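PDB 1PMH: beta-1,4-mannanase from Caldicellulosiruptor saccharolyticus, which binds manno-oligosaccharides through a family 27 carbohydrate-binding module of jellyroll beta-sandwich fold, probably holding the mannanase on its polysaccharide substrate. Local coordinates for residues A[38-43]-A[131-136]; A[105-110]-A[156-161]; A[112-117]-A[145-150]. All coordinates share one frame; numbering follows the deposited sequence. Where two conformers were deposited one is given.

Interaction 1 of 3, residues A[38-43]-A[131-136]; sequences DLQRPG and KINGKD
Asn133 reaches across to the loop 38-43 and crosses the Gln40 side chain at about a right angle, the two amide planes 82° apart. Asn133 ND2 donates to Gln40 O at 2.7 Å and to Asp38 O at 3.1 Å; both acceptors lie close to the amide plane of Asn133, although ND2 sits well above the carbonyl plane of Asp38. Asn133 is the first corner residue of the type I' turn from Ile132 to Lys135, a tight beta hairpin. Next to Asn133 in the chain, Ile132 turns its two branches to different partners: CG2 packs 4.1 Å from Leu39 CB, while CD1 lies over the centre of one face of the Arg41 guanidinium, 4.2 Å above its plane. In Arg41 a chi1 of 63° and a chain extended to NE bring the guanidinium beside the loop's own carbonyl, where Arg41 NH1 meets Leu39 O at 2.7 Å. An alanine here is likely to leave Leu39 O without this donor and to take away the flat group under Ile132 CD1. Phe90 backs Leu39, Ile132 and Arg41. Asn133 ND2 and a water bridging Asp38 O to Ile132 O thus tie hairpin to loop through backbone carbonyls, while Arg41 braces its own loop.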
loop_
_atom_site.group_PDB
_atom_site.type_symbol
_atom_site.label_atom_id
_atom_site.label_comp_id
_atom_site.label_asym_id
_atom_site.label_seq_id
_atom_site.Cartn_x
_atom_site.Cartn_y
_atom_site.Cartn_z
ATOM N N ASP A 38 6.422 -3.030 14.650
ATOM C CA ASP A 38 5.553 -2.190 15.457
ATOM C C ASP A 38 4.159 -2.732 15.675
ATOM O O ASP A 38 3.551 -2.457 16.712
ATOM C CB ASP A 38 5.412 -0.796 14.827
ATOM C CG ASP A 38 6.700 0.032 14.871
ATOM O OD1 ASP A 38 7.668 -0.341 15.567
ATOM O OD2 ASP A 38 6.759 1.020 14.090
ATOM N N LEU A 39 3.647 -3.474 14.705
ATOM C CA LEU A 39 2.305 -4.036 14.711
ATOM C C LEU A 39 2.322 -5.521 15.131
ATOM O O LEU A 39 1.355 -6.212 14.868
ATOM C CB LEU A 39 1.583 -3.809 13.389
ATOM C CG LEU A 39 1.599 -2.368 12.868
ATOM C CD1 LEU A 39 0.856 -2.297 11.580
ATOM C CD2 LEU A 39 1.015 -1.396 13.845
ATOM N N GLN A 40 3.415 -6.031 15.689
ATOM C CA GLN A 40 3.531 -7.449 15.915
ATOM C C GLN A 40 2.423 -7.909 16.793
ATOM O O GLN A 40 2.198 -7.328 17.829
ATOM C CB GLN A 40 4.923 -7.792 16.437
ATOM C CG GLN A 40 5.321 -7.287 17.799
ATOM C CD GLN A 40 6.786 -7.629 18.118
ATOM O OE1 GLN A 40 7.478 -6.846 18.777
ATOM N NE2 GLN A 40 7.265 -8.771 17.626
ATOM N N ARG A 41 1.803 -9.001 16.377
ATOM C CA ARG A 41 0.678 -9.551 17.071
ATOM C C ARG A 41 0.533 -11.023 16.705
ATOM O O ARG A 41 1.332 -11.510 15.938
ATOM C CB ARG A 41 -0.522 -8.708 16.799
ATOM C CG ARG A 41 -0.910 -8.689 15.359
ATOM C CD ARG A 41 -1.882 -7.512 15.110
ATOM N NE ARG A 41 -2.405 -7.385 13.767
ATOM C CZ ARG A 41 -1.802 -6.791 12.751
ATOM N NH1 ARG A 41 -0.574 -6.366 12.919
ATOM N NH2 ARG A 41 -2.374 -6.719 11.540
ATOM N N PRO A 42 -0.423 -11.764 17.268
ATOM C CA PRO A 42 -0.424 -13.220 17.048
ATOM C C PRO A 42 -0.470 -13.559 15.562
ATOM O O PRO A 42 -1.327 -13.104 14.811
ATOM C CB PRO A 42 -1.642 -13.683 17.858
ATOM C CG PRO A 42 -1.713 -12.657 18.927
ATOM C CD PRO A 42 -1.419 -11.348 18.268
ATOM N N GLY A 43 0.510 -14.346 15.131
ATOM C CA GLY A 43 0.583 -14.813 13.766
ATOM C C GLY A 43 0.942 -13.742 12.758
ATOM O O GLY A 43 0.843 -13.996 11.576
ATOM N N LYS A 131 -7.045 -1.215 17.913
ATOM C CA LYS A 131 -5.928 -1.084 18.816
ATOM C C LYS A 131 -4.951 -2.261 18.647
ATOM O O LYS A 131 -5.380 -3.417 18.716
ATOM C CB LYS A 131 -6.357 -1.009 20.295
ATOM C CG LYS A 131 -5.259 -0.567 21.265
ATOM C CD LYS A 131 -5.568 -0.538 22.750
ATOM C CE LYS A 131 -6.740 0.374 23.077
ATOM N NZ LYS A 131 -6.507 1.813 22.836
ATOM N N ILE A 132 -3.688 -1.937 18.409
ATOM C CA ILE A 132 -2.595 -2.890 18.216
ATOM C C ILE A 132 -1.428 -2.441 19.074
ATOM O O ILE A 132 -1.008 -1.311 18.974
ATOM C CB ILE A 132 -2.199 -2.930 16.743
ATOM C CG1 ILE A 132 -3.355 -3.334 15.830
ATOM C CG2 ILE A 132 -0.960 -3.844 16.632
ATOM C CD1 ILE A 132 -3.077 -3.154 14.337
ATOM N N ASN A 133 -0.953 -3.282 19.982
ATOM C CA ASN A 133 0.196 -2.925 20.845
ATOM C C ASN A 133 0.042 -1.609 21.556
ATOM O O ASN A 133 0.986 -0.800 21.618
ATOM C CB ASN A 133 1.532 -3.051 20.150
ATOM C CG ASN A 133 1.758 -4.437 19.650
ATOM O OD1 ASN A 133 1.338 -5.354 20.407
ATOM N ND2 ASN A 133 2.292 -4.675 18.531
ATOM N N GLY A 134 -1.091 -1.394 22.182
ATOM C CA GLY A 134 -1.294 -0.241 23.033
ATOM C C GLY A 134 -1.556 1.018 22.258
ATOM O O GLY A 134 -1.683 2.031 22.911
ATOM N N LYS A 135 -1.718 0.969 20.929
ATOM C CA LYS A 135 -1.910 2.175 20.158
ATOM C C LYS A 135 -3.069 1.944 19.208
ATOM O O LYS A 135 -3.217 0.896 18.613
ATOM C CB LYS A 135 -0.628 2.465 19.364
ATOM C CG LYS A 135 -0.563 3.774 18.646
ATOM C CD LYS A 135 0.885 4.151 18.271
ATOM C CE LYS A 135 1.182 5.615 18.587
ATOM N NZ LYS A 135 0.064 6.561 18.232
ATOM N N ASP A 136 -3.867 2.987 19.027
ATOM C CA ASP A 136 -4.940 2.960 18.070
ATOM C C ASP A 136 -4.478 3.284 16.655
ATOM O O ASP A 136 -3.638 4.181 16.504
ATOM C CB ASP A 136 -6.070 3.912 18.493
ATOM C CG ASP A 136 -6.738 3.506 19.772
ATOM O OD1 ASP A 136 -6.882 2.291 20.036
ATOM O OD2 ASP A 136 -7.112 4.378 20.569
HETATM O O HOH W 1 1.610 -0.156 17.903
#

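Interaction 2 of 3, residues A[105-110]-A[156-161]; sequences YKVVIN and AQLVFQ. With BMA (beta-D-mannopyranose), chain B; BMA (beta-D-mannopyranose), chain C; BMA (beta-D-mannopyranose), chain D; EDO (1,2-ethanediol), chain G.
The amides of Asn110 and Gln157 lie side by side and nearly coplanar, 9° apart, joined by the bond from Asn110 ND2 to Gln157 OE1 (2.8 Å); OE1 lies near the amide plane of Asn110, and ND2 comes nearly in line with the Gln157 side-chain carbonyl. The other hydrogen of that ND2 goes to O3 of the mannose of chain C, while O2 of the same sugar donates to Asn110 OD1 at 2.7 Å. Farther along, the Phe160 ring is met obliquely by Val107 CG2, 3.7 Å from Phe160 CE2, and Leu175 and Val178 pack against it from strand 172-181 of the other sheet.

Backbone pairing sets these groups in place. Strands 105-109 and 157-161 run antiparallel, with Lys106-Gln161 and Val108-Val159 as hydrogen-bonded pairs and Val107-Phe160 and Ile109-Leu158 as non-hydrogen-bonded ones. Val107, Ile109, Leu158 and Phe160 thus point into the sandwich, and Lys106, Val108, Val159 and Gln161 to the sugar-binding face. There Lys106 and Gln161 lie alongside each other. Gln161 CG is anti to the backbone N (chi1 -178°) and the chain is extended beyond it, which carries the amide out to the mannose of chain B: Gln161 OE1 accepts from sugar O2 at 2.6 Å, and NE2 donates to sugar O3 at 3.0 Å. Lys106 NZ donates to O2 of the mannose of chain B at 2.8 Å and to O3 of the mannose of chain D at 2.9 Å, and also forms a salt bridge with Glu115.

Sugar O2 of chain B, held by an ammonium and an amide oxygen, is acceptor and donor at once, consistent with recognition of the axial O2 of mannose.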
loop_
_atom_site.group_PDB
_atom_site.type_symbol
_atom_site.label_atom_id
_atom_site.label_comp_id
_atom_site.label_asym_id
_atom_site.label_seq_id
_atom_site.Cartn_x
_atom_site.Cartn_y
_atom_site.Cartn_z
ATOM N N TYR A 105 -4.852 7.598 -1.988
ATOM C CA TYR A 105 -4.016 6.510 -2.423
ATOM C C TYR A 105 -4.608 5.870 -3.661
ATOM O O TYR A 105 -5.812 5.947 -3.947
ATOM C CB TYR A 105 -3.715 5.485 -1.321
ATOM C CG TYR A 105 -4.917 4.647 -0.993
ATOM C CD1 TYR A 105 -5.161 3.489 -1.683
ATOM C CD2 TYR A 105 -5.834 5.012 -0.025
ATOM C CE1 TYR A 105 -6.295 2.714 -1.439
ATOM C CE2 TYR A 105 -6.953 4.259 0.253
ATOM C CZ TYR A 105 -7.218 3.136 -0.503
ATOM O OH TYR A 105 -8.316 2.344 -0.286
ATOM N N LYS A 106 -3.727 5.225 -4.413
ATOM C CA LYS A 106 -4.086 4.429 -5.584
ATOM C C LYS A 106 -3.320 3.119 -5.538
ATOM O O LYS A 106 -2.194 3.079 -5.080
ATOM C CB LYS A 106 -3.792 5.146 -6.888
ATOM C CG LYS A 106 -4.364 6.535 -7.017
ATOM C CD LYS A 106 -4.244 7.106 -8.414
ATOM C CE LYS A 106 -5.012 8.417 -8.587
ATOM N NZ LYS A 106 -4.885 8.900 -10.002
ATOM N N VAL A 107 -3.960 2.085 -6.083
ATOM C CA VAL A 107 -3.350 0.783 -6.269
ATOM C C VAL A 107 -3.346 0.515 -7.772
ATOM O O VAL A 107 -4.410 0.610 -8.410
ATOM C CB VAL A 107 -4.115 -0.297 -5.509
ATOM C CG1 VAL A 107 -3.496 -1.656 -5.755
ATOM C CG2 VAL A 107 -4.132 0.006 -4.016
ATOM N N VAL A 108 -2.172 0.218 -8.306
ATOM C CA VAL A 108 -1.916 0.223 -9.734
ATOM C C VAL A 108 -1.117 -1.008 -10.120
ATOM O O VAL A 108 -0.180 -1.395 -9.429
ATOM C CB VAL A 108 -1.101 1.478 -10.078
ATOM C CG1 VAL A 108 -0.591 1.534 -11.479
ATOM C CG2 VAL A 108 -1.910 2.733 -9.771
ATOM N N ILE A 109 -1.463 -1.583 -11.278
ATOM C CA ILE A 109 -0.542 -2.463 -11.998
ATOM C C ILE A 109 0.133 -1.637 -13.056
ATOM O O ILE A 109 -0.535 -1.106 -13.953
ATOM C CB ILE A 109 -1.227 -3.711 -12.592
ATOM C CG1 ILE A 109 -1.870 -4.565 -11.490
ATOM C CG2 ILE A 109 -0.219 -4.511 -13.410
ATOM C CD1 ILE A 109 -2.737 -5.717 -12.046
ATOM N N ASN A 110 1.442 -1.463 -12.931
ATOM C CA ASN A 110 2.170 -0.575 -13.828
ATOM C C ASN A 110 2.550 -1.214 -15.146
ATOM O O ASN A 110 3.702 -1.360 -15.474
ATOM C CB ASN A 110 3.349 0.056 -13.084
ATOM C CG ASN A 110 3.959 1.224 -13.824
ATOM O OD1 ASN A 110 3.309 1.810 -14.711
ATOM N ND2 ASN A 110 5.199 1.578 -13.442
ATOM N N ALA A 156 4.964 -6.855 -14.283
ATOM C CA ALA A 156 4.680 -7.356 -12.948
ATOM C C ALA A 156 5.037 -6.401 -11.816
ATOM O O ALA A 156 5.575 -6.834 -10.794
ATOM C CB ALA A 156 5.348 -8.660 -12.726
ATOM N N GLN A 157 4.773 -5.107 -12.020
ATOM C CA GLN A 157 5.073 -4.122 -10.980
ATOM C C GLN A 157 3.754 -3.634 -10.385
ATOM O O GLN A 157 2.929 -3.036 -11.071
ATOM C CB GLN A 157 5.915 -2.989 -11.554
ATOM C CG GLN A 157 6.420 -2.107 -10.432
ATOM C CD GLN A 157 7.163 -0.892 -10.919
ATOM O OE1 GLN A 157 6.744 -0.227 -11.873
ATOM N NE2 GLN A 157 8.295 -0.589 -10.281
ATOM N N LEU A 158 3.618 -3.849 -9.084
ATOM C CA LEU A 158 2.479 -3.330 -8.324
ATOM C C LEU A 158 2.960 -2.040 -7.687
ATOM O O LEU A 158 4.025 -2.019 -7.076
ATOM C CB LEU A 158 2.094 -4.350 -7.273
ATOM C CG LEU A 158 0.889 -4.115 -6.413
ATOM C CD1 LEU A 158 -0.391 -4.017 -7.178
ATOM C CD2 LEU A 158 0.814 -5.197 -5.349
ATOM N N VAL A 159 2.132 -1.000 -7.810
ATOM C CA VAL A 159 2.445 0.307 -7.289
ATOM C C VAL A 159 1.344 0.764 -6.351
ATOM O O VAL A 159 0.159 0.678 -6.680
ATOM C CB VAL A 159 2.672 1.322 -8.398
ATOM C CG1 VAL A 159 2.896 2.727 -7.838
ATOM C CG2 VAL A 159 3.843 0.901 -9.288
ATOM N N PHE A 160 1.780 1.262 -5.197
ATOM C CA PHE A 160 0.932 2.007 -4.288
ATOM C C PHE A 160 1.359 3.471 -4.345
ATOM O O PHE A 160 2.508 3.783 -4.087
ATOM C CB PHE A 160 1.053 1.531 -2.851
ATOM C CG PHE A 160 0.418 0.202 -2.605
ATOM C CD1 PHE A 160 1.033 -0.941 -3.004
ATOM C CD2 PHE A 160 -0.814 0.113 -1.947
ATOM C CE1 PHE A 160 0.458 -2.212 -2.802
ATOM C CE2 PHE A 160 -1.394 -1.106 -1.724
ATOM C CZ PHE A 160 -0.728 -2.240 -2.166
ATOM N N GLN A 161 0.423 4.336 -4.756
ATOM C CA GLN A 161 0.635 5.753 -4.772
ATOM C C GLN A 161 -0.026 6.357 -3.542
ATOM O O GLN A 161 -1.136 6.006 -3.223
ATOM C CB GLN A 161 0.078 6.369 -6.038
ATOM C CG GLN A 161 0.317 7.868 -6.113
ATOM C CD GLN A 161 -0.177 8.407 -7.437
ATOM O OE1 GLN A 161 -1.259 9.020 -7.508
ATOM N NE2 GLN A 161 0.572 8.187 -8.486
HETATM C C1 BMA B . -2.827 11.570 -10.890
HETATM C C2 BMA B . -1.697 10.738 -10.363
HETATM C C3 BMA B . -0.742 10.478 -11.523
HETATM C C4 BMA B . -1.518 9.885 -12.712
HETATM C C5 BMA B . -2.742 10.712 -13.045
HETATM C C6 BMA B . -3.562 10.004 -14.110
HETATM O O2 BMA B . -2.199 9.516 -9.873
HETATM O O3 BMA B . 0.337 9.661 -11.051
HETATM O O4 BMA B . -0.738 9.992 -13.871
HETATM O O5 BMA B . -3.546 10.889 -11.910
HETATM O O6 BMA B . -4.548 10.877 -14.535
HETATM C C1 BMA C . 4.360 6.386 -15.243
HETATM C C2 BMA C . 4.858 4.979 -14.989
HETATM C C3 BMA C . 6.394 4.969 -14.958
HETATM C C4 BMA C . 6.874 5.516 -16.313
HETATM C C5 BMA C . 6.288 6.892 -16.638
HETATM C C6 BMA C . 6.610 7.498 -18.004
HETATM O O2 BMA C . 4.252 4.089 -15.900
HETATM O O3 BMA C . 6.812 3.617 -14.876
HETATM O O4 BMA C . 8.261 5.721 -16.334
HETATM O O5 BMA C . 4.896 6.801 -16.527
HETATM O O6 BMA C . 6.182 8.846 -17.991
HETATM C C1 BMA D . -6.307 14.681 -8.814
HETATM C C2 BMA D . -6.972 13.506 -9.491
HETATM C C3 BMA D . -5.962 12.370 -9.569
HETATM C C4 BMA D . -4.641 12.857 -10.079
HETATM C C5 BMA D . -4.117 14.083 -9.319
HETATM C C6 BMA D . -2.825 14.659 -9.838
HETATM O O2 BMA D . -7.334 13.874 -10.809
HETATM O O3 BMA D . -6.472 11.251 -10.287
HETATM O O4 BMA D . -3.755 11.784 -9.866
HETATM O O5 BMA D . -5.102 15.103 -9.373
HETATM O O6 BMA D . -2.918 14.948 -11.215
HETATM C C1 EDO G . 10.343 -1.599 -6.528
HETATM O O1 EDO G . 9.666 -1.448 -7.764
HETATM C C2 EDO G . 11.360 -2.728 -6.471
HETATM O O2 EDO G . 10.836 -4.034 -6.508
#

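Interaction 3 of 3, residues A[112-117]-A[145-150]; sequences GWKELG and AIPEDF. With BMA (beta-D-mannopyranose), chain E.
Lys114 leaves the backbone with CG anti to N (chi1 -174°) and then bends at chi2 (64°), a course that draws its methylenes over the Phe150 ring and on to Pro147. This is the start of strand 114-122 in the jellyroll sandwich, packing against the loop that leads from strand 135-145 to strand 153-165. Lys114 CG stands over one face of Phe150 in a CH-pi contact, 3.6 Å from the ring centroid and 16° off the normal, shifted toward the rim. Lys114 CB comes in close to the ring end, 3.4 Å from Phe150 CZ. Beyond the ring, Lys114 CE passes Pro147 CG at 3.6 Å, the two side chains sliding by in opposite directions.

Leu116 fills the other part of the interface. It meets Pro147 at about a right angle, with Leu116 CD2 3.8 Å from Pro147 CD, and its CD1 rests loosely on Ile146 CG1. Leu116 and Gly117 both face Val107 in a classic beta bulge. The 3-10 segment 148-150 follows Pro147, whose carbonyl accepts from Phe150 N.

Trp113 takes no part in this packing; its indole ring meets the glycan. The mannose of chain E lies over the centre of one face, its C5 3.5 Å above the Trp113 ring plane, an aromatic platform of the kind common in carbohydrate-binding modules. At the ring edge, NE1 donates to the anti lone pair of Glu115 OE2, which also takes Lys106 as a salt-bridge partner. Back at the interface, one water donates to both Leu116 O and Ala145 O, 2.7 Å from each.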
loop_
_atom_site.group_PDB
_atom_site.type_symbol
_atom_site.label_atom_id
_atom_site.label_comp_id
_atom_site.label_asym_id
_atom_site.label_seq_id
_atom_site.Cartn_x
_atom_site.Cartn_y
_atom_site.Cartn_z
ATOM N N GLY A 112 1.329 0.018 -18.614
ATOM C CA GLY A 112 0.646 1.196 -19.105
ATOM C C GLY A 112 -0.043 2.004 -18.025
ATOM O O GLY A 112 -0.874 2.856 -18.368
ATOM N N TRP A 113 0.304 1.786 -16.754
ATOM C CA TRP A 113 -0.295 2.454 -15.588
ATOM C C TRP A 113 -1.805 2.209 -15.542
ATOM O O TRP A 113 -2.620 3.012 -15.974
ATOM C CB TRP A 113 0.023 3.945 -15.543
ATOM C CG TRP A 113 -0.430 4.608 -14.266
ATOM C CD1 TRP A 113 -1.616 5.291 -14.058
ATOM C CD2 TRP A 113 0.286 4.690 -13.063
ATOM N NE1 TRP A 113 -1.692 5.768 -12.769
ATOM C CE2 TRP A 113 -0.515 5.444 -12.157
ATOM C CE3 TRP A 113 1.554 4.243 -12.675
ATOM C CZ2 TRP A 113 -0.073 5.733 -10.858
ATOM C CZ3 TRP A 113 1.962 4.529 -11.371
ATOM C CH2 TRP A 113 1.141 5.255 -10.522
ATOM N N LYS A 114 -2.197 1.070 -14.991
ATOM C CA LYS A 114 -3.576 0.649 -14.870
ATOM C C LYS A 114 -4.029 0.747 -13.434
ATOM O O LYS A 114 -3.614 -0.030 -12.579
ATOM C CB LYS A 114 -3.661 -0.794 -15.364
ATOM C CG LYS A 114 -5.049 -1.355 -15.437
ATOM C CD LYS A 114 -5.898 -0.617 -16.446
ATOM C CE LYS A 114 -7.272 -1.233 -16.479
ATOM N NZ LYS A 114 -8.256 -0.524 -17.344
ATOM N N GLU A 115 -4.826 1.739 -13.138
ATOM C CA GLU A 115 -5.365 1.908 -11.813
ATOM C C GLU A 115 -6.415 0.843 -11.557
ATOM O O GLU A 115 -7.365 0.699 -12.318
ATOM C CB GLU A 115 -5.950 3.306 -11.624
ATOM C CG GLU A 115 -4.889 4.371 -11.864
ATOM C CD GLU A 115 -5.265 5.818 -11.667
ATOM O OE1 GLU A 115 -6.321 6.027 -11.090
ATOM O OE2 GLU A 115 -4.463 6.706 -12.010
ATOM N N LEU A 116 -6.245 0.132 -10.452
ATOM C CA LEU A 116 -7.230 -0.800 -9.975
ATOM C C LEU A 116 -8.243 -0.183 -9.061
ATOM O O LEU A 116 -9.415 -0.577 -9.056
ATOM C CB LEU A 116 -6.576 -1.984 -9.256
ATOM C CG LEU A 116 -5.496 -2.744 -10.044
ATOM C CD1 LEU A 116 -5.034 -3.898 -9.177
ATOM C CD2 LEU A 116 -5.996 -3.162 -11.417
ATOM N N GLY A 117 -7.835 0.791 -8.268
ATOM C CA GLY A 117 -8.730 1.470 -7.388
ATOM C C GLY A 117 -7.995 2.574 -6.665
ATOM O O GLY A 117 -6.778 2.692 -6.738
ATOM N N ALA A 145 -10.713 -4.845 -7.951
ATOM C CA ALA A 145 -10.762 -5.783 -9.049
ATOM C C ALA A 145 -9.566 -5.660 -9.973
ATOM O O ALA A 145 -9.135 -4.551 -10.324
ATOM C CB ALA A 145 -12.033 -5.601 -9.871
ATOM N N ILE A 146 -9.073 -6.809 -10.437
ATOM C CA ILE A 146 -8.229 -6.875 -11.624
ATOM C C ILE A 146 -9.197 -7.003 -12.813
ATOM O O ILE A 146 -9.919 -7.996 -12.876
ATOM C CB ILE A 146 -7.234 -8.033 -11.580
ATOM C CG1 ILE A 146 -6.321 -7.928 -10.354
ATOM C CG2 ILE A 146 -6.428 -8.102 -12.852
ATOM C CD1 ILE A 146 -5.439 -9.125 -10.122
ATOM N N PRO A 147 -9.233 -6.066 -13.759
ATOM C CA PRO A 147 -10.197 -6.135 -14.862
ATOM C C PRO A 147 -9.859 -7.313 -15.758
ATOM O O PRO A 147 -8.709 -7.742 -15.853
ATOM C CB PRO A 147 -10.035 -4.767 -15.518
ATOM C CG PRO A 147 -8.674 -4.309 -15.179
ATOM C CD PRO A 147 -8.378 -4.872 -13.832
ATOM N N GLU A 148 -10.872 -7.785 -16.480
ATOM C CA GLU A 148 -10.758 -8.974 -17.317
ATOM C C GLU A 148 -9.600 -8.827 -18.318
ATOM O O GLU A 148 -8.846 -9.779 -18.572
ATOM C CB GLU A 148 -12.123 -9.282 -17.953
ATOM C CG GLU A 148 -13.222 -9.504 -16.910
ATOM C CD GLU A 148 -13.969 -8.269 -16.392
ATOM O OE1 GLU A 148 -13.464 -7.468 -15.552
ATOM O OE2 GLU A 148 -15.145 -8.119 -16.804
ATOM N N ASP A 149 -9.432 -7.627 -18.891
ATOM C CA ASP A 149 -8.384 -7.419 -19.891
ATOM C C ASP A 149 -6.982 -7.441 -19.300
ATOM O O ASP A 149 -6.021 -7.517 -20.066
ATOM C CB ASP A 149 -8.612 -6.153 -20.725
ATOM C CG ASP A 149 -8.241 -4.872 -20.027
ATOM O OD1 ASP A 149 -8.547 -4.710 -18.846
ATOM O OD2 ASP A 149 -7.740 -3.898 -20.641
ATOM N N PHE A 150 -6.835 -7.396 -17.975
ATOM C CA PHE A 150 -5.530 -7.597 -17.304
ATOM C C PHE A 150 -5.292 -8.994 -16.793
ATOM O O PHE A 150 -4.242 -9.244 -16.187
ATOM C CB PHE A 150 -5.362 -6.542 -16.191
ATOM C CG PHE A 150 -4.626 -5.319 -16.654
ATOM C CD1 PHE A 150 -5.079 -4.560 -17.718
ATOM C CD2 PHE A 150 -3.402 -4.982 -16.084
ATOM C CE1 PHE A 150 -4.282 -3.510 -18.198
ATOM C CE2 PHE A 150 -2.676 -3.964 -16.549
ATOM C CZ PHE A 150 -3.084 -3.227 -17.612
HETATM C C1 BMA E . -0.010 8.861 -14.212
HETATM C C2 BMA E . 0.313 8.991 -15.698
HETATM C C3 BMA E . 1.144 7.775 -16.009
HETATM C C4 BMA E . 2.356 7.672 -15.106
HETATM C C5 BMA E . 1.981 7.742 -13.622
HETATM C C6 BMA E . 3.124 7.728 -12.616
HETATM O O2 BMA E . 1.019 10.173 -15.965
HETATM O O3 BMA E . 1.500 7.827 -17.380
HETATM O O4 BMA E . 2.923 6.409 -15.298
HETATM O O5 BMA E . 1.185 8.906 -13.461
HETATM O O6 BMA E . 4.026 8.769 -12.870
HETATM O O HOH W 2 -10.382 -2.272 -10.970
#

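Overall arrangement
Interactions 2 and 3 are neighbours, with centres about 10 Å apart: strands 102-109 and 114-122 pair in one sheet, and Val107 O lies 2.8 Å from Leu116 N. Interaction 3 is nested along the chain within the loop that interaction 2 closes. Together they supply Lys106, Asn110, Trp113 and Gln161 to the glycan-binding face. Interaction 1 lies on the other side of the chain's centre, about 26 Å from interaction 2 and 32 Å from interaction 3, centre to centre; its hairpin belongs to the second sheet, and the Arg41 side chain of its loop lies about 6 Å from the calcium ion. Its segments alternate along the chain with theirs, as strands pass between the sheets.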